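PDB 2VPZ: hypothetical membrane spanning protein from Thermus thermophilus, which is probably the quinone-binding membrane subunit of a polysulfide reductase, an integral membrane protein of the NrfD type. Local coordinates for residues Leu216-Gly219 / Thr220-Gln223; Ala227-Ala230 / Gly231-Ala234. All blocks are in the same frame, centred on the assembly; numbering follows the deposited sequence.

Contact 1 of 2, residues Leu216-Gly219 / Thr220-Gln223; sequences LGLG and TFWQ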
ATOM      1  N   LEU C 216      -8.308 -14.469 -46.107  1.00 59.40           N
ATOM      2  CA  LEU C 216      -7.948 -15.767 -46.705  1.00 59.75           C
ATOM      3  C   LEU C 216      -9.073 -16.838 -46.565  1.00 59.80           C
ATOM      4  O   LEU C 216      -9.615 -17.359 -47.558  1.00 59.21           O
ATOM      5  CB  LEU C 216      -6.650 -16.341 -46.101  1.00 60.16           C
ATOM      6  CG  LEU C 216      -5.334 -16.443 -46.886  1.00 60.77           C
ATOM      7  CD1 LEU C 216      -4.869 -17.917 -47.014  1.00 61.00           C
ATOM      8  CD2 LEU C 216      -5.496 -15.816 -48.282  1.00 61.54           C
ATOM      9  N   GLY C 217      -9.392 -17.159 -45.311  1.00 59.34           N
ATOM     10  CA  GLY C 217     -10.396 -18.147 -44.979  1.00 58.66           C
ATOM     11  C   GLY C 217     -11.773 -17.967 -45.597  1.00 58.81           C
ATOM     12  O   GLY C 217     -12.586 -18.910 -45.623  1.00 58.60           O
ATOM     13  N   LEU C 218     -12.056 -16.765 -46.097  1.00 58.29           N
ATOM     14  CA  LEU C 218     -13.339 -16.440 -46.762  1.00 58.77           C
ATOM     15  C   LEU C 218     -13.454 -17.106 -48.158  1.00 60.23           C
ATOM     16  O   LEU C 218     -14.552 -17.220 -48.714  1.00 59.64           O
ATOM     17  CB  LEU C 218     -13.567 -14.894 -46.877  1.00 57.27           C
ATOM     18  CG  LEU C 218     -13.848 -14.034 -45.629  1.00 56.12           C
ATOM     19  CD1 LEU C 218     -14.222 -12.592 -46.025  1.00 55.92           C
ATOM     20  CD2 LEU C 218     -14.980 -14.650 -44.788  1.00 55.07           C
ATOM     21  N   GLY C 219     -12.308 -17.521 -48.696  1.00 62.00           N
ATOM     22  CA  GLY C 219     -12.210 -18.218 -49.960  1.00 64.26           C
ATOM     23  C   GLY C 219     -12.655 -19.670 -49.831  1.00 66.00           C
ATOM     24  O   GLY C 219     -12.634 -20.450 -50.797  1.00 65.99           O
ATOM     25  N   THR C 220     -13.035 -20.072 -48.621  1.00 66.60           N
ATOM     26  CA  THR C 220     -13.554 -21.426 -48.403  1.00 67.86           C
ATOM     27  C   THR C 220     -15.051 -21.496 -48.909  1.00 69.64           C
ATOM     28  O   THR C 220     -15.577 -22.597 -49.106  1.00 69.40           O
ATOM     29  CB  THR C 220     -13.466 -21.853 -46.859  1.00 67.05           C
ATOM     30  OG1 THR C 220     -12.188 -21.555 -46.306  1.00 65.70           O
ATOM     31  CG2 THR C 220     -13.762 -23.375 -46.692  1.00 66.22           C
ATOM     32  N   PHE C 221     -15.698 -20.349 -49.158  1.00 71.76           N
ATOM     33  CA  PHE C 221     -17.107 -20.228 -49.639  1.00 74.83           C
ATOM     34  C   PHE C 221     -17.335 -19.807 -51.116  1.00 78.20           C
ATOM     35  O   PHE C 221     -18.484 -19.622 -51.542  1.00 78.45           O
ATOM     36  CB  PHE C 221     -17.877 -19.245 -48.718  1.00 72.74           C
ATOM     37  CG  PHE C 221     -17.660 -19.449 -47.257  1.00 71.47           C
ATOM     38  CD1 PHE C 221     -17.027 -18.466 -46.472  1.00 70.43           C
ATOM     39  CD2 PHE C 221     -18.062 -20.634 -46.661  1.00 70.93           C
ATOM     40  CE1 PHE C 221     -16.803 -18.686 -45.110  1.00 69.89           C
ATOM     41  CE2 PHE C 221     -17.835 -20.884 -45.313  1.00 70.35           C
ATOM     42  CZ  PHE C 221     -17.200 -19.898 -44.523  1.00 70.44           C
ATOM     43  N   TRP C 222     -16.228 -19.689 -51.847  1.00 81.94           N
ATOM     44  CA  TRP C 222     -16.077 -19.283 -53.281  1.00 86.24           C
ATOM     45  C   TRP C 222     -15.922 -20.399 -54.355  1.00 88.23           C
ATOM     46  O   TRP C 222     -16.878 -21.138 -54.648  1.00 89.31           O
ATOM     47  CB  TRP C 222     -14.884 -18.321 -53.434  1.00 88.04           C
ATOM     48  CG  TRP C 222     -14.640 -17.885 -54.871  1.00 90.32           C
ATOM     49  CD1 TRP C 222     -15.542 -17.933 -55.907  1.00 90.99           C
ATOM     50  CD2 TRP C 222     -13.438 -17.305 -55.429  1.00 91.49           C
ATOM     51  NE1 TRP C 222     -14.986 -17.422 -57.047  1.00 91.71           N
ATOM     52  CE2 TRP C 222     -13.701 -17.029 -56.791  1.00 92.09           C
ATOM     53  CE3 TRP C 222     -12.163 -16.991 -54.910  1.00 92.42           C
ATOM     54  CZ2 TRP C 222     -12.736 -16.441 -57.655  1.00 93.13           C
ATOM     55  CZ3 TRP C 222     -11.190 -16.400 -55.766  1.00 92.91           C
ATOM     56  CH2 TRP C 222     -11.495 -16.135 -57.123  1.00 93.28           C
ATOM     57  N   GLN C 223     -14.730 -20.503 -54.955  1.00 89.99           N
ATOM     58  CA  GLN C 223     -14.398 -21.517 -55.988  1.00 91.65           C
ATOM     59  C   GLN C 223     -14.076 -22.893 -55.311  1.00 92.13           C
ATOM     60  O   GLN C 223     -13.296 -22.964 -54.348  1.00 92.42           O
ATOM     61  CB  GLN C 223     -13.213 -21.050 -56.927  1.00 92.49           C
ATOM     62  CG  GLN C 223     -12.913 -21.922 -58.231  1.00 94.01           C
ATOM     63  CD  GLN C 223     -13.558 -21.409 -59.548  1.00 95.05           C
ATOM     64  OE1 GLN C 223     -14.227 -20.374 -59.575  1.00 95.58           O
ATOM     65  NE2 GLN C 223     -13.337 -22.146 -60.650  1.00 95.61           N
TER
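Thr220 brings its OG1 and CB up against the carbonyl oxygen of Gly217, three residues back. OG1 donates to Gly217 O at 2.8 Å, and the backbone N of Thr220 donates to the same Gly217 O at 3.2 Å. Both donors reach that oxygen from one face of its plane; the amide stands well above the plane, 61° out of it, while the hydroxyl is tilted less. The hydroxyl bond depends on the first torsion of Thr220 (chi1 -47°), which sets OG1 beside its own backbone N and puts CG2 anti to that N. A valine at this position would probably leave Gly217 O with the amide alone and let the end of the helix shift more easily. One residue on, the Phe221 amide makes a weak bond to Leu218 O, and the Phe221 ring meets that carbonyl obliquely, with CD1 3.6 Å from Leu218 O. On the same flank of the ring, Phe221 CE1 meets Leu218 CD2 at 4.4 Å, a loose apolar touch on the surface. Thr220 also rests on Leu176, Thr220 O accepts a hydrogen bond from Arg177 NE, and Phe221 lies on the Arg177 side chain, so the turn is tied to helix 175-189. Bonds from residue i+3 back to residue i, following the last residues of helix 210-217, make this a short 3-10 turn at the C-terminal end of a predicted membrane helix.

Contact 2 of 2, residues Ala227-Ala230 / Gly231-Ala234; sequences APWA and GLLA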
ATOM      1  N   ALA C 227     -11.192 -23.576 -52.146  1.00 80.54           N
ATOM      2  CA  ALA C 227     -11.844 -23.755 -50.846  1.00 77.95           C
ATOM      3  C   ALA C 227     -11.027 -24.563 -49.776  1.00 75.88           C
ATOM      4  O   ALA C 227     -11.010 -24.103 -48.629  1.00 76.18           O
ATOM      5  CB  ALA C 227     -13.284 -24.277 -51.028  1.00 78.19           C
ATOM      6  N   PRO C 228     -10.462 -25.783 -50.085  1.00 73.64           N
ATOM      7  CA  PRO C 228      -9.675 -26.448 -49.026  1.00 71.72           C
ATOM      8  C   PRO C 228      -8.289 -25.802 -48.712  1.00 70.59           C
ATOM      9  O   PRO C 228      -7.789 -25.877 -47.577  1.00 70.89           O
ATOM     10  CB  PRO C 228      -9.476 -27.878 -49.526  1.00 71.61           C
ATOM     11  CG  PRO C 228     -10.673 -28.154 -50.337  1.00 72.17           C
ATOM     12  CD  PRO C 228     -10.965 -26.782 -51.041  1.00 73.30           C
ATOM     13  N   TRP C 229      -7.633 -25.232 -49.721  1.00 68.27           N
ATOM     14  CA  TRP C 229      -6.329 -24.601 -49.487  1.00 66.29           C
ATOM     15  C   TRP C 229      -6.509 -23.393 -48.582  1.00 65.15           C
ATOM     16  O   TRP C 229      -5.862 -23.283 -47.540  1.00 64.24           O
ATOM     17  CB  TRP C 229      -5.617 -24.231 -50.800  1.00 65.49           C
ATOM     18  CG  TRP C 229      -5.065 -25.456 -51.495  1.00 65.48           C
ATOM     19  CD1 TRP C 229      -5.556 -26.064 -52.630  1.00 65.25           C
ATOM     20  CD2 TRP C 229      -3.983 -26.297 -51.038  1.00 65.08           C
ATOM     21  NE1 TRP C 229      -4.853 -27.218 -52.885  1.00 64.72           N
ATOM     22  CE2 TRP C 229      -3.887 -27.387 -51.932  1.00 64.64           C
ATOM     23  CE3 TRP C 229      -3.093 -26.238 -49.950  1.00 65.12           C
ATOM     24  CZ2 TRP C 229      -2.917 -28.417 -51.778  1.00 65.12           C
ATOM     25  CZ3 TRP C 229      -2.122 -27.263 -49.788  1.00 65.16           C
ATOM     26  CH2 TRP C 229      -2.054 -28.335 -50.705  1.00 64.55           C
ATOM     27  N   ALA C 230      -7.415 -22.509 -48.974  1.00 63.71           N
ATOM     28  CA  ALA C 230      -7.740 -21.302 -48.222  1.00 62.88           C
ATOM     29  C   ALA C 230      -8.147 -21.598 -46.757  1.00 62.17           C
ATOM     30  O   ALA C 230      -7.698 -20.904 -45.840  1.00 62.17           O
ATOM     31  CB  ALA C 230      -8.866 -20.490 -48.946  1.00 62.76           C
ATOM     32  N   GLY C 231      -8.974 -22.623 -46.549  1.00 62.20           N
ATOM     33  CA  GLY C 231      -9.410 -23.044 -45.225  1.00 61.19           C
ATOM     34  C   GLY C 231      -8.296 -23.621 -44.367  1.00 60.88           C
ATOM     35  O   GLY C 231      -8.244 -23.389 -43.146  1.00 61.37           O
ATOM     36  N   LEU C 232      -7.386 -24.376 -44.998  1.00 60.50           N
ATOM     37  CA  LEU C 232      -6.181 -24.990 -44.363  1.00 59.32           C
ATOM     38  C   LEU C 232      -5.188 -23.900 -43.908  1.00 59.03           C
ATOM     39  O   LEU C 232      -4.723 -23.904 -42.759  1.00 59.26           O
ATOM     40  CB  LEU C 232      -5.441 -25.967 -45.302  1.00 58.98           C
ATOM     41  CG  LEU C 232      -5.797 -27.468 -45.370  1.00 58.75           C
ATOM     42  CD1 LEU C 232      -5.694 -28.003 -46.815  1.00 58.76           C
ATOM     43  CD2 LEU C 232      -4.900 -28.289 -44.413  1.00 58.11           C
ATOM     44  N   LEU C 233      -4.842 -22.989 -44.809  1.00 58.28           N
ATOM     45  CA  LEU C 233      -3.906 -21.921 -44.503  1.00 57.07           C
ATOM     46  C   LEU C 233      -4.489 -20.911 -43.481  1.00 56.17           C
ATOM     47  O   LEU C 233      -3.751 -20.389 -42.650  1.00 56.29           O
ATOM     48  CB  LEU C 233      -3.408 -21.216 -45.797  1.00 57.70           C
ATOM     49  CG  LEU C 233      -3.011 -22.124 -46.992  1.00 58.63           C
ATOM     50  CD1 LEU C 233      -2.644 -21.284 -48.232  1.00 58.03           C
ATOM     51  CD2 LEU C 233      -1.851 -23.066 -46.601  1.00 59.25           C
ATOM     52  N   ALA C 234      -5.788 -20.636 -43.504  1.00 55.98           N
ATOM     53  CA  ALA C 234      -6.348 -19.710 -42.510  1.00 55.90           C
ATOM     54  C   ALA C 234      -6.291 -20.347 -41.108  1.00 56.02           C
ATOM     55  O   ALA C 234      -5.797 -19.735 -40.149  1.00 55.24           O
ATOM     56  CB  ALA C 234      -7.826 -19.296 -42.838  1.00 55.79           C
TER
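The first turns of helix 227-245 make up this contact, a run of regular alpha-helical i to i+4 bonds. Gly231 N reaches Ala227 O at 3.3 Å, and Leu232 N, Leu233 N and Ala234 N follow in step to Pro228 O, Trp229 O and Ala230 O. The straightest is Leu233 N to Trp229 O at 2.9 Å, with an N-H...O angle of 174°. Two of these carbonyls are also brushed by leucine side chains: CD1 of Leu232 comes to 3.1 Å from Pro228 O, and CG of Leu233 to 3.1 Å from Trp229 O. Leu233 gets there because its CG sits beside the backbone N, anti to the carbonyl carbon (chi1 -44°). On the flank, the six-membered part of the Trp229 indole meets Leu232 obliquely, Trp229 CE3 to Leu232 CD1 at 4.4 Å. Pro228, Trp229 and Leu232 all bear on Leu166 of helix 148-166, and Pro228 also on Ala165. Pro228 has no N-H to give, which costs little in this first turn, where an amide has no carbonyl of its own helix four residues back. Four carbonyls of the first turn are paired with amides of the next, leaving apolar side chains to pack on helix 148-166, with Trp229 and Leu233 on the surface.

How the contacts relate
Contact 1 comes first along the chain, at the end of helix 210-217 and in the loop after it; contact 2 follows at the start of helix 227-245. Their centres are about 7 Å apart, and the loop brings the chain back against itself. The two touch through small groups: Thr220 OG1 lies 3.3 Å from Gly231 CA, and Gly217 CA 3.5 Å from Ala234 CB. Gly217, Gly231 and Ala234, with Thr220 turned to its own helix end, let the two backbones come close. The pair forms a helical hairpin in the predicted membrane region, away from the residues known to bind quinone, packing against helices 175-189 (contact 1) and 148-166 (contact 2).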